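Local coordinates for putative uncharacterized protein (Mycobacterium tuberculosis, PDB 2ZQ5) that probably transfers sulfo groups to acceptor substrates, as a sulfotransferase built on the parallel sheet and helices of the P-loop NTPase clan, at residues R7-T12 and A46-A51; T54-K59 and E274-K279. All blocks are in the same frame, centred on the assembly; numbering follows the deposited sequence.

Both contacts lie on the same side of the chain's centre, about 22 and 23 Å from it, with their own centres about 10 Å apart. Interaction 1 sets the loop leading into helix 13-24 against the end of helix 36-50; interaction 2 sets the start of helix 55-81, next along the chain, against the loop between helices 262-272 and 282-304. The first is the more buried and rests on one valine and one long glutamine. The second, only partly buried, has clear hydrogen bonds around a helix cap and a close glycine-to-backbone approach. A probable hydrogen bond from Ser277 OG to Ala51 O ties the two together, and Ser58 packs on the backbone of Lys8 and Asp9.

Interaction 1. Residues R7-T12 and A46-A51; sequences RKDVAT and AYQGEA
The side-chain amide of Gln48 ends against the backbone of Val10 and Ala11. Its atom modelled as NE2 lies 2.9 Å from Val10 N and 3.4 Å from Ala11 N. With two backbone nitrogens gathered at that end, the amide is probably turned over in the model; either approach may then be a hydrogen bond to the amide oxygen. Extended beyond CG (chi2 -179°), the chain of Gln48 spans from helix 36-50 to the loop. Asp9 crosses it at about a right angle, the carboxylate and amide planes 59° apart. The loop 7-12 runs beside the C-terminal part of helix 36-50 and leads into helix 13-24, where Thr12 is the N-cap and its OG1 bonds to Glu15 N. The intervening chain is helical, without strands, and the contact centre lies about 23 Å from the centre of the chain, away from the middle of the sulfotransferase fold. Apolar contact comes from Val10, whose CG2 branch sits 4.0 Å from Tyr47 CB and 4.1 Å from Gln48 CG. Val10 is buried, also touching Leu53, and its carbonyl oxygen bonds to Arg62. The Tyr47 side chain also touches Asn61 and Leu65 of helix 55-81.

Interaction 2. Residues T54-K59 and E274-K279; sequences TVLGSK and EGWSTK
Thr54 carries both hydrogen bonds that cross the contact. Its OG1 donates to Gly275 O at 2.7 Å, tilted 17° from the carbonyl plane, while Thr54 N bonds to Trp276 O at 3.0 Å from above that carbonyl's plane. The same OG1 accepts from Gly57 N at 3.0 Å with a nearly straight bond. A chi1 of 57° holds the hydroxyl between the backbone N and the carbonyl carbon, where it can serve both partners. Thr54 is therefore the N-cap of helix 55-81, and its capping hydroxyl also fastens the helix start to the loop between helices 262-272 and 282-304, which belongs to the sulfotransferase family region. In that loop Ser277 OG, whose outside partner is Ala51, accepts from Lys279 N, forming an ST turn.

Gly57, with no side chain, brings its CA to 3.3 Å from Trp276 O in a CA-H...O contact, and the CA atoms of Gly57 and Trp276 are only 3.6 Å apart.

Two apolar contacts complete the interface. Leu56 reaches the edge of the indole near its plane, CD2 lying 3.7 Å from Trp276 CD1; CG anti to the backbone N (chi1 173°) directs it there. The methyl CG2 of Thr54 meets CG2 of Thr278 at 4.1 Å.

Interaction 1. Residues R7-T12 and A46-A51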
loop_
_atom_site.group_PDB
_atom_site.type_symbol
_atom_site.label_atom_id
_atom_site.label_comp_id
_atom_site.label_asym_id
_atom_site.label_seq_id
_atom_site.Cartn_x
_atom_site.Cartn_y
_atom_site.Cartn_z
ATOM N N ARG A 7 -9.317 4.225 -27.471
ATOM C CA ARG A 7 -8.230 5.226 -27.659
ATOM C C ARG A 7 -7.394 5.380 -26.392
ATOM O O ARG A 7 -7.223 4.423 -25.636
ATOM C CB ARG A 7 -8.817 6.582 -28.073
ATOM C CG ARG A 7 -9.714 7.255 -27.038
ATOM C CD ARG A 7 -10.895 6.383 -26.651
ATOM N NE ARG A 7 -12.070 7.177 -26.309
ATOM C CZ ARG A 7 -12.725 7.947 -27.172
ATOM N NH1 ARG A 7 -12.317 8.028 -28.432
ATOM N NH2 ARG A 7 -13.789 8.632 -26.779
ATOM N N LYS A 8 -6.875 6.583 -26.162
ATOM C CA LYS A 8 -6.050 6.835 -24.986
ATOM C C LYS A 8 -6.844 7.227 -23.746
ATOM O O LYS A 8 -6.272 7.422 -22.676
ATOM C CB LYS A 8 -5.002 7.904 -25.299
ATOM C CG LYS A 8 -3.954 7.444 -26.304
ATOM C CD LYS A 8 -2.858 8.477 -26.495
ATOM C CE LYS A 8 -3.399 9.758 -27.105
ATOM N NZ LYS A 8 -2.303 10.734 -27.353
ATOM N N ASP A 9 -8.160 7.345 -23.889
ATOM C CA ASP A 9 -9.013 7.683 -22.755
ATOM C C ASP A 9 -9.060 6.481 -21.821
ATOM O O ASP A 9 -8.962 5.337 -22.270
ATOM C CB ASP A 9 -10.430 8.011 -23.228
ATOM C CG ASP A 9 -10.604 9.474 -23.583
ATOM O OD1 ASP A 9 -9.768 10.019 -24.332
ATOM O OD2 ASP A 9 -11.590 10.077 -23.112
ATOM N N VAL A 10 -9.198 6.734 -20.524
ATOM C CA VAL A 10 -9.267 5.650 -19.556
ATOM C C VAL A 10 -10.695 5.110 -19.523
ATOM O O VAL A 10 -10.950 4.000 -19.988
ATOM C CB VAL A 10 -8.856 6.128 -18.144
ATOM C CG1 VAL A 10 -8.920 4.970 -17.160
ATOM C CG2 VAL A 10 -7.444 6.702 -18.185
ATOM N N ALA A 11 -11.617 5.909 -18.987
ATOM C CA ALA A 11 -13.028 5.538 -18.892
ATOM C C ALA A 11 -13.775 6.563 -18.048
ATOM O O ALA A 11 -13.160 7.422 -17.419
ATOM C CB ALA A 11 -13.170 4.152 -18.264
ATOM N N THR A 12 -15.101 6.480 -18.046
ATOM C CA THR A 12 -15.917 7.389 -17.248
ATOM C C THR A 12 -16.245 6.679 -15.939
ATOM O O THR A 12 -16.048 5.470 -15.820
ATOM C CB THR A 12 -17.242 7.738 -17.950
ATOM O OG1 THR A 12 -18.058 6.562 -18.041
ATOM C CG2 THR A 12 -16.981 8.274 -19.347
ATOM N N ALA A 46 -7.437 13.737 -13.690
ATOM C CA ALA A 46 -5.989 13.882 -13.680
ATOM C C ALA A 46 -5.356 12.991 -14.745
ATOM O O ALA A 46 -4.515 13.441 -15.519
ATOM C CB ALA A 46 -5.437 13.533 -12.304
ATOM N N TYR A 47 -5.762 11.726 -14.792
ATOM C CA TYR A 47 -5.209 10.806 -15.781
ATOM C C TYR A 47 -5.422 11.307 -17.198
ATOM O O TYR A 47 -4.491 11.375 -17.999
ATOM C CB TYR A 47 -5.860 9.423 -15.673
ATOM C CG TYR A 47 -5.325 8.538 -14.573
ATOM C CD1 TYR A 47 -3.954 8.360 -14.397
ATOM C CD2 TYR A 47 -6.192 7.847 -13.729
ATOM C CE1 TYR A 47 -3.458 7.517 -13.405
ATOM C CE2 TYR A 47 -5.706 6.998 -12.736
ATOM C CZ TYR A 47 -4.340 6.841 -12.579
ATOM O OH TYR A 47 -3.849 6.028 -11.587
ATOM N N GLN A 48 -6.661 11.669 -17.496
ATOM C CA GLN A 48 -7.017 12.107 -18.834
ATOM C C GLN A 48 -6.605 13.532 -19.191
ATOM O O GLN A 48 -6.567 13.888 -20.366
ATOM C CB GLN A 48 -8.523 11.887 -19.027
ATOM C CG GLN A 48 -8.923 10.449 -18.666
ATOM C CD GLN A 48 -10.400 10.146 -18.848
ATOM O OE1 GLN A 48 -11.263 10.851 -18.326
ATOM N NE2 GLN A 48 -10.694 9.075 -19.580
ATOM N N GLY A 49 -6.258 14.335 -18.189
ATOM C CA GLY A 49 -5.862 15.703 -18.469
ATOM C C GLY A 49 -4.388 16.045 -18.330
ATOM O O GLY A 49 -3.942 17.061 -18.867
ATOM N N GLU A 50 -3.616 15.213 -17.637
ATOM C CA GLU A 50 -2.203 15.523 -17.440
ATOM C C GLU A 50 -1.238 14.340 -17.391
ATOM O O GLU A 50 -0.025 14.536 -17.452
ATOM C CB GLU A 50 -2.056 16.347 -16.159
ATOM C CG GLU A 50 -2.902 15.796 -15.026
ATOM C CD GLU A 50 -2.888 16.647 -13.769
ATOM O OE1 GLU A 50 -3.013 17.886 -13.866
ATOM O OE2 GLU A 50 -2.775 16.061 -12.677
ATOM N N ALA A 51 -1.757 13.120 -17.298
ATOM C CA ALA A 51 -0.886 11.953 -17.209
ATOM C C ALA A 51 -0.223 11.531 -18.521
ATOM O O ALA A 51 0.654 10.670 -18.517
ATOM C CB ALA A 51 -1.651 10.779 -16.606
#

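Interaction 2. Residues T54-K59 and E274-K279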
loop_
_atom_site.group_PDB
_atom_site.type_symbol
_atom_site.label_atom_id
_atom_site.label_comp_id
_atom_site.label_asym_id
_atom_site.label_seq_id
_atom_site.Cartn_x
_atom_site.Cartn_y
_atom_site.Cartn_z
ATOM N N THR A 54 -0.591 6.619 -22.805
ATOM C CA THR A 54 -0.540 6.035 -24.139
ATOM C C THR A 54 -1.726 5.079 -24.217
ATOM O O THR A 54 -2.528 5.003 -23.288
ATOM C CB THR A 54 0.734 5.210 -24.327
ATOM O OG1 THR A 54 0.791 4.196 -23.314
ATOM C CG2 THR A 54 1.965 6.096 -24.225
ATOM N N VAL A 55 -1.842 4.351 -25.322
ATOM C CA VAL A 55 -2.930 3.391 -25.471
ATOM C C VAL A 55 -2.770 2.333 -24.384
ATOM O O VAL A 55 -3.742 1.931 -23.741
ATOM C CB VAL A 55 -2.887 2.712 -26.857
ATOM C CG1 VAL A 55 -3.896 1.572 -26.921
ATOM C CG2 VAL A 55 -3.187 3.737 -27.936
ATOM N N LEU A 56 -1.534 1.891 -24.181
ATOM C CA LEU A 56 -1.233 0.887 -23.170
ATOM C C LEU A 56 -1.480 1.435 -21.767
ATOM O O LEU A 56 -2.068 0.757 -20.926
ATOM C CB LEU A 56 0.224 0.433 -23.288
ATOM C CG LEU A 56 0.725 -0.509 -22.189
ATOM C CD1 LEU A 56 -0.086 -1.797 -22.199
ATOM C CD2 LEU A 56 2.199 -0.808 -22.407
ATOM N N GLY A 57 -1.023 2.660 -21.519
ATOM C CA GLY A 57 -1.209 3.264 -20.212
ATOM C C GLY A 57 -2.671 3.404 -19.831
ATOM O O GLY A 57 -3.054 3.169 -18.680
ATOM N N SER A 58 -3.497 3.795 -20.794
ATOM C CA SER A 58 -4.925 3.954 -20.544
ATOM C C SER A 58 -5.568 2.596 -20.275
ATOM O O SER A 58 -6.430 2.469 -19.403
ATOM C CB SER A 58 -5.601 4.626 -21.741
ATOM O OG SER A 58 -5.335 3.916 -22.935
ATOM N N LYS A 59 -5.143 1.580 -21.018
ATOM C CA LYS A 59 -5.683 0.238 -20.837
ATOM C C LYS A 59 -5.333 -0.281 -19.445
ATOM O O LYS A 59 -6.178 -0.853 -18.754
ATOM C CB LYS A 59 -5.122 -0.716 -21.896
ATOM C CG LYS A 59 -5.576 -2.158 -21.720
ATOM C CD LYS A 59 -4.904 -3.091 -22.719
ATOM C CE LYS A 59 -5.328 -4.534 -22.484
ATOM N NZ LYS A 59 -4.650 -5.482 -23.411
ATOM N N GLU A 274 6.987 1.694 -17.790
ATOM C CA GLU A 274 7.541 1.855 -19.128
ATOM C C GLU A 274 6.478 1.670 -20.214
ATOM O O GLU A 274 5.766 0.666 -20.240
ATOM C CB GLU A 274 8.684 0.859 -19.337
ATOM C CG GLU A 274 9.498 1.100 -20.595
ATOM C CD GLU A 274 10.759 0.261 -20.633
ATOM O OE1 GLU A 274 10.648 -0.982 -20.677
ATOM O OE2 GLU A 274 11.863 0.845 -20.612
ATOM N N GLY A 275 6.370 2.656 -21.099
ATOM C CA GLY A 275 5.402 2.583 -22.179
ATOM C C GLY A 275 3.984 3.005 -21.838
ATOM O O GLY A 275 3.114 2.989 -22.705
ATOM N N TRP A 276 3.736 3.392 -20.591
ATOM C CA TRP A 276 2.394 3.802 -20.178
ATOM C C TRP A 276 2.102 5.282 -20.384
ATOM O O TRP A 276 0.941 5.694 -20.413
ATOM C CB TRP A 276 2.168 3.490 -18.696
ATOM C CG TRP A 276 2.153 2.043 -18.341
ATOM C CD1 TRP A 276 2.347 0.983 -19.177
ATOM C CD2 TRP A 276 1.941 1.494 -17.036
ATOM N NE1 TRP A 276 2.269 -0.197 -18.472
ATOM C CE2 TRP A 276 2.020 0.089 -17.156
ATOM C CE3 TRP A 276 1.690 2.054 -15.775
ATOM C CZ2 TRP A 276 1.862 -0.768 -16.060
ATOM C CZ3 TRP A 276 1.532 1.201 -14.684
ATOM C CH2 TRP A 276 1.618 -0.195 -14.838
ATOM N N SER A 277 3.155 6.081 -20.526
ATOM C CA SER A 277 2.986 7.521 -20.664
ATOM C C SER A 277 4.178 8.184 -21.334
ATOM O O SER A 277 5.301 7.697 -21.243
ATOM C CB SER A 277 2.790 8.131 -19.266
ATOM O OG SER A 277 2.917 9.543 -19.274
ATOM N N THR A 278 3.921 9.302 -22.009
ATOM C CA THR A 278 4.986 10.052 -22.657
ATOM C C THR A 278 5.355 11.239 -21.771
ATOM O O THR A 278 6.309 11.967 -22.060
ATOM C CB THR A 278 4.556 10.575 -24.048
ATOM O OG1 THR A 278 3.355 11.347 -23.927
ATOM C CG2 THR A 278 4.322 9.413 -24.999
ATOM N N LYS A 279 4.603 11.416 -20.685
ATOM C CA LYS A 279 4.816 12.514 -19.740
ATOM C C LYS A 279 5.546 12.075 -18.469
ATOM O O LYS A 279 6.460 12.758 -18.005
ATOM C CB LYS A 279 3.466 13.137 -19.360
ATOM C CG LYS A 279 3.526 14.254 -18.321
ATOM C CD LYS A 279 4.288 15.464 -18.844
ATOM C CE LYS A 279 4.143 16.649 -17.895
ATOM N NZ LYS A 279 4.949 17.833 -18.321
#